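Local coordinates for protein gluconate kinase (Lactobacillus acidophilus, PDB 3LL3) that binds ATP and probably transfers its terminal phosphate to a sugar or sugar acid, such as xylulose or gluconate, at residues L404-D407 with F408-Q411; K473-P476 with L477-E480; W189-E192 with L193-L197. One frame throughout, in Å; residues are numbered along the deposited sequence.

How the contacts relate
Contacts 1 and 3 are helix N-caps, one made by serine and one by aspartate, and contact 2 is side-chain packing within helix 465-485; all three are local, between residues three to five apart, at separate places in a two-domain kinase of the actin-like ATPase clan. The centres of contacts 1 and 3 are about 46 Å apart, on opposite sides of the chain's centre. The centre of contact 2 is about 22 Å from that of contact 1. Contact 1 alone adjoins the nucleotide: the side chain of K405 comes within about 4 Å of bound ATP. Contacts 2 and 3 lie away from the annotated sites.

Contact 1. Residues L404-D407 with F408-Q411; sequences LKSD and FVRQ
A serine N-cap opens helix 407-417, just after G401, G402 and F403, which line the ATP pocket in the C-terminal FGGY domain. S406 sits immediately before the first helical turn, and its OG accepts from the backbone N of V409 at 3.0 Å, the N-H pointing almost straight at the oxygen. The hydroxyl reaches that amide because chi1 of 72° tucks OG between the backbone N and the carbonyl carbon of its own residue. There it also lies 3.3 Å from V409 CG2, a methyl branch that flanks the capping oxygen.

Regular helical bonding follows, R410 N to S406 O and Q411 N to D407 O.

The second theme is an arginine folded back over the loop. With its chain extended from CG to NE, R410 delivers NE to the carbonyl oxygen of L404 at 2.7 Å. The approach is nearly end-on to that carbonyl, with a C=O...N angle of 169°, although the bond is bent at the hydrogen and the oxygen stands 24° out of the guanidinium plane. The carbonyl oxygen of K405 lies over the centre of one face of the same guanidinium, 3.5 Å from R410 CZ, so two successive loop carbonyls meet the positive group, one over a face and one at an edge, and are probably polarised by it. D407 OD1 stays 4.1 Å from R410 NH1, too far for a salt bridge, yet both atoms hydrogen-bond to the hydroxyl of Y461, which links the helix start to strand 457-461.

On the apolar side F408 turns from the loop and packs on helices 317-325 and 365-388, while L404 and V409 cross at about a right angle, with L404 CD2 pressed to 3.5 Å from V409 CG1.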
loop_
_atom_site.group_PDB
_atom_site.type_symbol
_atom_site.label_atom_id
_atom_site.label_comp_id
_atom_site.label_asym_id
_atom_site.label_seq_id
_atom_site.Cartn_x
_atom_site.Cartn_y
_atom_site.Cartn_z
ATOM N N LEU A 404 -12.484 6.360 -19.445
ATOM C CA LEU A 404 -13.150 7.648 -19.310
ATOM C C LEU A 404 -14.605 7.603 -19.768
ATOM O O LEU A 404 -15.159 8.626 -20.138
ATOM C CB LEU A 404 -12.428 8.711 -20.137
ATOM C CG LEU A 404 -10.935 8.805 -19.862
ATOM C CD1 LEU A 404 -10.304 9.883 -20.732
ATOM C CD2 LEU A 404 -10.646 9.022 -18.366
ATOM N N LYS A 405 -15.222 6.430 -19.732
ATOM C CA LYS A 405 -16.609 6.290 -20.147
ATOM C C LYS A 405 -17.554 7.070 -19.254
ATOM O O LYS A 405 -18.434 7.746 -19.742
ATOM C CB LYS A 405 -17.049 4.824 -20.158
ATOM C CG LYS A 405 -18.423 4.636 -20.806
ATOM C CD LYS A 405 -19.086 3.325 -20.399
ATOM C CE LYS A 405 -18.323 2.127 -20.919
ATOM N NZ LYS A 405 -17.931 2.283 -22.367
ATOM N N SER A 406 -17.367 6.963 -17.942
ATOM C CA SER A 406 -18.325 7.497 -16.990
ATOM C C SER A 406 -18.153 8.991 -16.764
ATOM O O SER A 406 -17.048 9.513 -16.820
ATOM C CB SER A 406 -18.174 6.784 -15.651
ATOM O OG SER A 406 -16.966 7.203 -15.045
ATOM N N ASP A 407 -19.261 9.672 -16.493
ATOM C CA ASP A 407 -19.215 11.051 -16.027
ATOM C C ASP A 407 -18.359 11.231 -14.775
ATOM O O ASP A 407 -17.744 12.271 -14.576
ATOM C CB ASP A 407 -20.631 11.550 -15.704
ATOM C CG ASP A 407 -21.401 11.917 -16.933
ATOM O OD1 ASP A 407 -20.824 11.869 -18.045
ATOM O OD2 ASP A 407 -22.584 12.257 -16.780
ATOM N N PHE A 408 -18.379 10.247 -13.890
ATOM C CA PHE A 408 -17.631 10.362 -12.653
ATOM C C PHE A 408 -16.112 10.479 -12.958
ATOM O O PHE A 408 -15.408 11.365 -12.454
ATOM C CB PHE A 408 -17.926 9.160 -11.752
ATOM C CG PHE A 408 -17.018 9.067 -10.552
ATOM C CD1 PHE A 408 -17.009 10.069 -9.598
ATOM C CD2 PHE A 408 -16.179 7.977 -10.381
ATOM C CE1 PHE A 408 -16.156 9.994 -8.490
ATOM C CE2 PHE A 408 -15.336 7.882 -9.274
ATOM C CZ PHE A 408 -15.319 8.894 -8.330
ATOM N N VAL A 409 -15.620 9.592 -13.799
ATOM C CA VAL A 409 -14.189 9.628 -14.134
ATOM C C VAL A 409 -13.842 10.866 -14.963
ATOM O O VAL A 409 -12.812 11.485 -14.759
ATOM C CB VAL A 409 -13.735 8.336 -14.827
ATOM C CG1 VAL A 409 -12.267 8.440 -15.339
ATOM C CG2 VAL A 409 -13.877 7.166 -13.855
ATOM N N ARG A 410 -14.721 11.248 -15.878
ATOM C CA ARG A 410 -14.482 12.453 -16.663
ATOM C C ARG A 410 -14.327 13.654 -15.752
ATOM O O ARG A 410 -13.394 14.443 -15.901
ATOM C CB ARG A 410 -15.610 12.664 -17.674
ATOM C CG ARG A 410 -15.578 11.651 -18.800
ATOM C CD ARG A 410 -16.873 11.622 -19.579
ATOM N NE ARG A 410 -16.780 10.704 -20.710
ATOM C CZ ARG A 410 -17.714 10.586 -21.648
ATOM N NH1 ARG A 410 -18.822 11.325 -21.574
ATOM N NH2 ARG A 410 -17.549 9.738 -22.657
ATOM N N GLN A 411 -15.236 13.779 -14.787
ATOM C CA GLN A 411 -15.214 14.919 -13.883
ATOM C C GLN A 411 -14.019 14.876 -12.953
ATOM O O GLN A 411 -13.416 15.910 -12.616
ATOM C CB GLN A 411 -16.518 14.984 -13.058
ATOM C CG GLN A 411 -16.607 16.232 -12.203
ATOM C CD GLN A 411 -16.665 17.496 -13.050
ATOM O OE1 GLN A 411 -15.911 18.447 -12.829
ATOM N NE2 GLN A 411 -17.546 17.499 -14.037
#

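Contact 2. Residues K473-P476 with L477-E480; sequences KLFP and LYCE
The ring of F475 carries the sulfur of C479 over one face, a Cys sulfur-aromatic contact between residues four apart in helix 465-485. C479 SG lies 3.7 Å from the F475 ring centroid, 21° off the ring normal, and is nearest to CZ. F475 starts out away from C479, but with CG anti to N (chi1 -174°) its ring comes back beneath the sulfur.

Y478, one turn on from F475, has its ring plane only 19° from that of the phenylalanine. The two rings are thus nearly parallel but displaced, with centroids 5.9 Å from each other and little overlap; F475 CE1 and Y478 CD2 meet at 3.8 Å. Further rings come from helix 365-388, where Y381 packs edge-to-face with F475 and F378 meets Y478.

The backbone bonds of C479 N to F475 O and E480 N to P476 O continue the helix. P476 has no N-H to give to the preceding turn, and the helix is kinked there.

L477 extends the packing toward F492 of the second subunit and, within its own helix, sets CD2 3.7 Å from L474 CD1.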
loop_
_atom_site.group_PDB
_atom_site.type_symbol
_atom_site.label_atom_id
_atom_site.label_comp_id
_atom_site.label_asym_id
_atom_site.label_seq_id
_atom_site.Cartn_x
_atom_site.Cartn_y
_atom_site.Cartn_z
ATOM N N LYS A 473 -4.251 19.878 -3.093
ATOM C CA LYS A 473 -3.552 19.672 -1.845
ATOM C C LYS A 473 -3.082 18.221 -1.704
ATOM O O LYS A 473 -2.045 17.950 -1.100
ATOM C CB LYS A 473 -4.413 20.108 -0.646
ATOM C CG LYS A 473 -3.805 19.725 0.692
ATOM C CD LYS A 473 -4.510 20.386 1.880
ATOM C CE LYS A 473 -3.655 20.297 3.145
ATOM N NZ LYS A 473 -4.193 21.161 4.228
ATOM N N LEU A 474 -3.826 17.291 -2.290
ATOM C CA LEU A 474 -3.505 15.872 -2.143
ATOM C C LEU A 474 -2.421 15.364 -3.107
ATOM O O LEU A 474 -1.699 14.418 -2.781
ATOM C CB LEU A 474 -4.766 15.020 -2.270
ATOM C CG LEU A 474 -4.565 13.504 -2.167
ATOM C CD1 LEU A 474 -3.989 13.120 -0.790
ATOM C CD2 LEU A 474 -5.900 12.802 -2.434
ATOM N N PHE A 475 -2.301 15.983 -4.284
ATOM C CA PHE A 475 -1.275 15.568 -5.243
ATOM C C PHE A 475 0.163 15.596 -4.692
ATOM O O PHE A 475 0.957 14.685 -4.968
ATOM C CB PHE A 475 -1.373 16.363 -6.568
ATOM C CG PHE A 475 -0.428 15.871 -7.646
ATOM C CD1 PHE A 475 -0.428 14.534 -8.041
ATOM C CD2 PHE A 475 0.453 16.745 -8.271
ATOM C CE1 PHE A 475 0.446 14.069 -9.035
ATOM C CE2 PHE A 475 1.329 16.294 -9.257
ATOM C CZ PHE A 475 1.324 14.949 -9.640
ATOM N N PRO A 476 0.515 16.640 -3.928
ATOM C CA PRO A 476 1.866 16.630 -3.354
ATOM C C PRO A 476 2.101 15.418 -2.445
ATOM O O PRO A 476 3.211 14.912 -2.404
ATOM C CB PRO A 476 1.901 17.926 -2.529
ATOM C CG PRO A 476 0.972 18.851 -3.282
ATOM C CD PRO A 476 -0.160 17.941 -3.740
ATOM N N LEU A 477 1.085 14.971 -1.718
ATOM C CA LEU A 477 1.234 13.782 -0.879
ATOM C C LEU A 477 1.433 12.534 -1.753
ATOM O O LEU A 477 2.240 11.671 -1.428
ATOM C CB LEU A 477 0.018 13.603 0.031
ATOM C CG LEU A 477 -0.035 12.334 0.890
ATOM C CD1 LEU A 477 1.182 12.224 1.783
ATOM C CD2 LEU A 477 -1.321 12.314 1.713
ATOM N N TYR A 478 0.698 12.448 -2.863
ATOM C CA TYR A 478 0.876 11.348 -3.813
ATOM C C TYR A 478 2.339 11.290 -4.267
ATOM O O TYR A 478 2.933 10.219 -4.320
ATOM C CB TYR A 478 -0.044 11.543 -5.020
ATOM C CG TYR A 478 0.165 10.572 -6.169
ATOM C CD1 TYR A 478 -0.608 9.414 -6.285
ATOM C CD2 TYR A 478 1.144 10.807 -7.128
ATOM C CE1 TYR A 478 -0.419 8.525 -7.344
ATOM C CE2 TYR A 478 1.346 9.925 -8.181
ATOM C CZ TYR A 478 0.572 8.787 -8.287
ATOM O OH TYR A 478 0.810 7.936 -9.334
ATOM N N CYS A 479 2.909 12.448 -4.590
ATOM C CA CYS A 479 4.294 12.532 -5.040
ATOM C C CYS A 479 5.289 12.206 -3.923
ATOM O O CYS A 479 6.376 11.678 -4.183
ATOM C CB CYS A 479 4.587 13.911 -5.625
ATOM S SG CYS A 479 3.664 14.240 -7.134
ATOM N N GLU A 480 4.925 12.542 -2.691
ATOM C CA GLU A 480 5.775 12.213 -1.551
ATOM C C GLU A 480 5.883 10.702 -1.396
ATOM O O GLU A 480 6.977 10.183 -1.203
ATOM C CB GLU A 480 5.250 12.843 -0.265
ATOM C CG GLU A 480 5.635 14.304 -0.116
ATOM C CD GLU A 480 7.117 14.490 0.163
ATOM O OE1 GLU A 480 7.640 13.767 1.043
ATOM O OE2 GLU A 480 7.755 15.353 -0.496
#

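Contact 3. Residues W189-E192 with L193-L197; sequences WDQE and LLDIL
The chain passes from extended loop backbone at W189 and D190 into helix 191-197, and the backbone takes up helical bonding at once: L194 N donates to D190 O at 3.0 Å, D195 N to Q191 O and I196 N to E192 O. D190 is the N-cap. Its OD2 accepts from L193 N at 3.0 Å through the anti lone pair, the N-H...O angle being 153°. CG of D190 stands opposite its own N across CA-CB (chi1 -172°), which swings the carboxylate over the first turn; L193 CG approaches OD2 to 3.5 Å.

Before the cap, W189 offers its CB to L194 CD1 at 3.6 Å, while its indole packs on T179, I181 and L204. L193 faces helix 116-124, which thereby meets the start of this helix.

The other carboxylate oxygen of D190 forms a salt bridge with K123, whose NZ also pairs with E192 OE1. Replacing D190 with a leucine would probably leave L193 N without its capping acceptor and K123 with one carboxylate fewer. One buried aspartate thus serves a helix end and a lysine at once, and both neighbours would be expected to stabilise its negative charge.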
loop_
_atom_site.group_PDB
_atom_site.type_symbol
_atom_site.label_atom_id
_atom_site.label_comp_id
_atom_site.label_asym_id
_atom_site.label_seq_id
_atom_site.Cartn_x
_atom_site.Cartn_y
_atom_site.Cartn_z
ATOM N N TRP A 189 18.218 10.358 -40.636
ATOM C CA TRP A 189 18.921 9.429 -39.748
ATOM C C TRP A 189 20.156 10.088 -39.151
ATOM O O TRP A 189 20.840 10.839 -39.833
ATOM C CB TRP A 189 19.326 8.157 -40.498
ATOM C CG TRP A 189 18.194 7.523 -41.247
ATOM C CD1 TRP A 189 18.135 7.253 -42.595
ATOM C CD2 TRP A 189 16.939 7.096 -40.698
ATOM N NE1 TRP A 189 16.920 6.678 -42.904
ATOM C CE2 TRP A 189 16.172 6.571 -41.762
ATOM C CE3 TRP A 189 16.403 7.083 -39.413
ATOM C CZ2 TRP A 189 14.900 6.045 -41.569
ATOM C CZ3 TRP A 189 15.125 6.573 -39.225
ATOM C CH2 TRP A 189 14.392 6.057 -40.292
ATOM N N ASP A 190 20.411 9.830 -37.870
ATOM C CA ASP A 190 21.587 10.357 -37.182
ATOM C C ASP A 190 22.825 9.550 -37.618
ATOM O O ASP A 190 22.897 8.343 -37.358
ATOM C CB ASP A 190 21.386 10.262 -35.668
ATOM C CG ASP A 190 22.467 10.972 -34.886
ATOM O OD1 ASP A 190 22.246 12.130 -34.495
ATOM O OD2 ASP A 190 23.557 10.383 -34.680
ATOM N N GLN A 191 23.771 10.195 -38.303
ATOM C CA GLN A 191 24.933 9.469 -38.848
ATOM C C GLN A 191 25.772 8.754 -37.791
ATOM O O GLN A 191 26.213 7.616 -37.989
ATOM C CB GLN A 191 25.848 10.380 -39.661
ATOM C CG GLN A 191 26.947 9.577 -40.400
ATOM C CD GLN A 191 26.360 8.668 -41.470
ATOM O OE1 GLN A 191 26.549 7.451 -41.448
ATOM N NE2 GLN A 191 25.623 9.256 -42.399
ATOM N N GLU A 192 26.021 9.445 -36.686
ATOM C CA GLU A 192 26.716 8.868 -35.547
ATOM C C GLU A 192 26.037 7.586 -35.046
ATOM O O GLU A 192 26.699 6.583 -34.789
ATOM C CB GLU A 192 26.809 9.912 -34.434
ATOM C CG GLU A 192 27.685 9.530 -33.283
ATOM C CD GLU A 192 27.882 10.676 -32.287
ATOM O OE1 GLU A 192 27.434 11.818 -32.568
ATOM O OE2 GLU A 192 28.499 10.424 -31.230
ATOM N N LEU A 193 24.713 7.610 -34.903
ATOM C CA LEU A 193 23.995 6.415 -34.450
ATOM C C LEU A 193 24.032 5.276 -35.496
ATOM O O LEU A 193 24.144 4.096 -35.146
ATOM C CB LEU A 193 22.544 6.763 -34.056
ATOM C CG LEU A 193 22.350 7.639 -32.811
ATOM C CD1 LEU A 193 20.876 7.954 -32.564
ATOM C CD2 LEU A 193 22.994 7.006 -31.547
ATOM N N LEU A 194 23.929 5.627 -36.778
ATOM C CA LEU A 194 24.037 4.637 -37.845
ATOM C C LEU A 194 25.416 3.960 -37.791
ATOM O O LEU A 194 25.537 2.742 -37.950
ATOM C CB LEU A 194 23.846 5.289 -39.217
ATOM C CG LEU A 194 22.456 5.769 -39.633
ATOM C CD1 LEU A 194 22.542 6.516 -40.953
ATOM C CD2 LEU A 194 21.495 4.598 -39.728
ATOM N N ASP A 195 26.451 4.755 -37.552
ATOM C CA ASP A 195 27.810 4.204 -37.506
ATOM C C ASP A 195 27.991 3.214 -36.355
ATOM O O ASP A 195 28.602 2.156 -36.527
ATOM C CB ASP A 195 28.842 5.323 -37.479
ATOM C CG ASP A 195 28.948 6.036 -38.827
ATOM O OD1 ASP A 195 28.459 5.486 -39.838
ATOM O OD2 ASP A 195 29.495 7.151 -38.881
ATOM N N ILE A 196 27.412 3.535 -35.201
ATOM C CA ILE A 196 27.443 2.647 -34.039
ATOM C C ILE A 196 26.650 1.359 -34.311
ATOM O O ILE A 196 27.046 0.267 -33.893
ATOM C CB ILE A 196 26.901 3.353 -32.782
ATOM C CG1 ILE A 196 27.840 4.492 -32.372
ATOM C CG2 ILE A 196 26.747 2.363 -31.632
ATOM C CD1 ILE A 196 27.195 5.510 -31.455
ATOM N N LEU A 197 25.541 1.502 -35.032
ATOM C CA LEU A 197 24.688 0.380 -35.414
ATOM C C LEU A 197 25.319 -0.501 -36.486
ATOM O O LEU A 197 24.986 -1.684 -36.599
ATOM C CB LEU A 197 23.359 0.911 -35.947
ATOM C CG LEU A 197 22.144 0.961 -35.028
ATOM C CD1 LEU A 197 22.521 0.663 -33.636
ATOM C CD2 LEU A 197 21.448 2.309 -35.148
#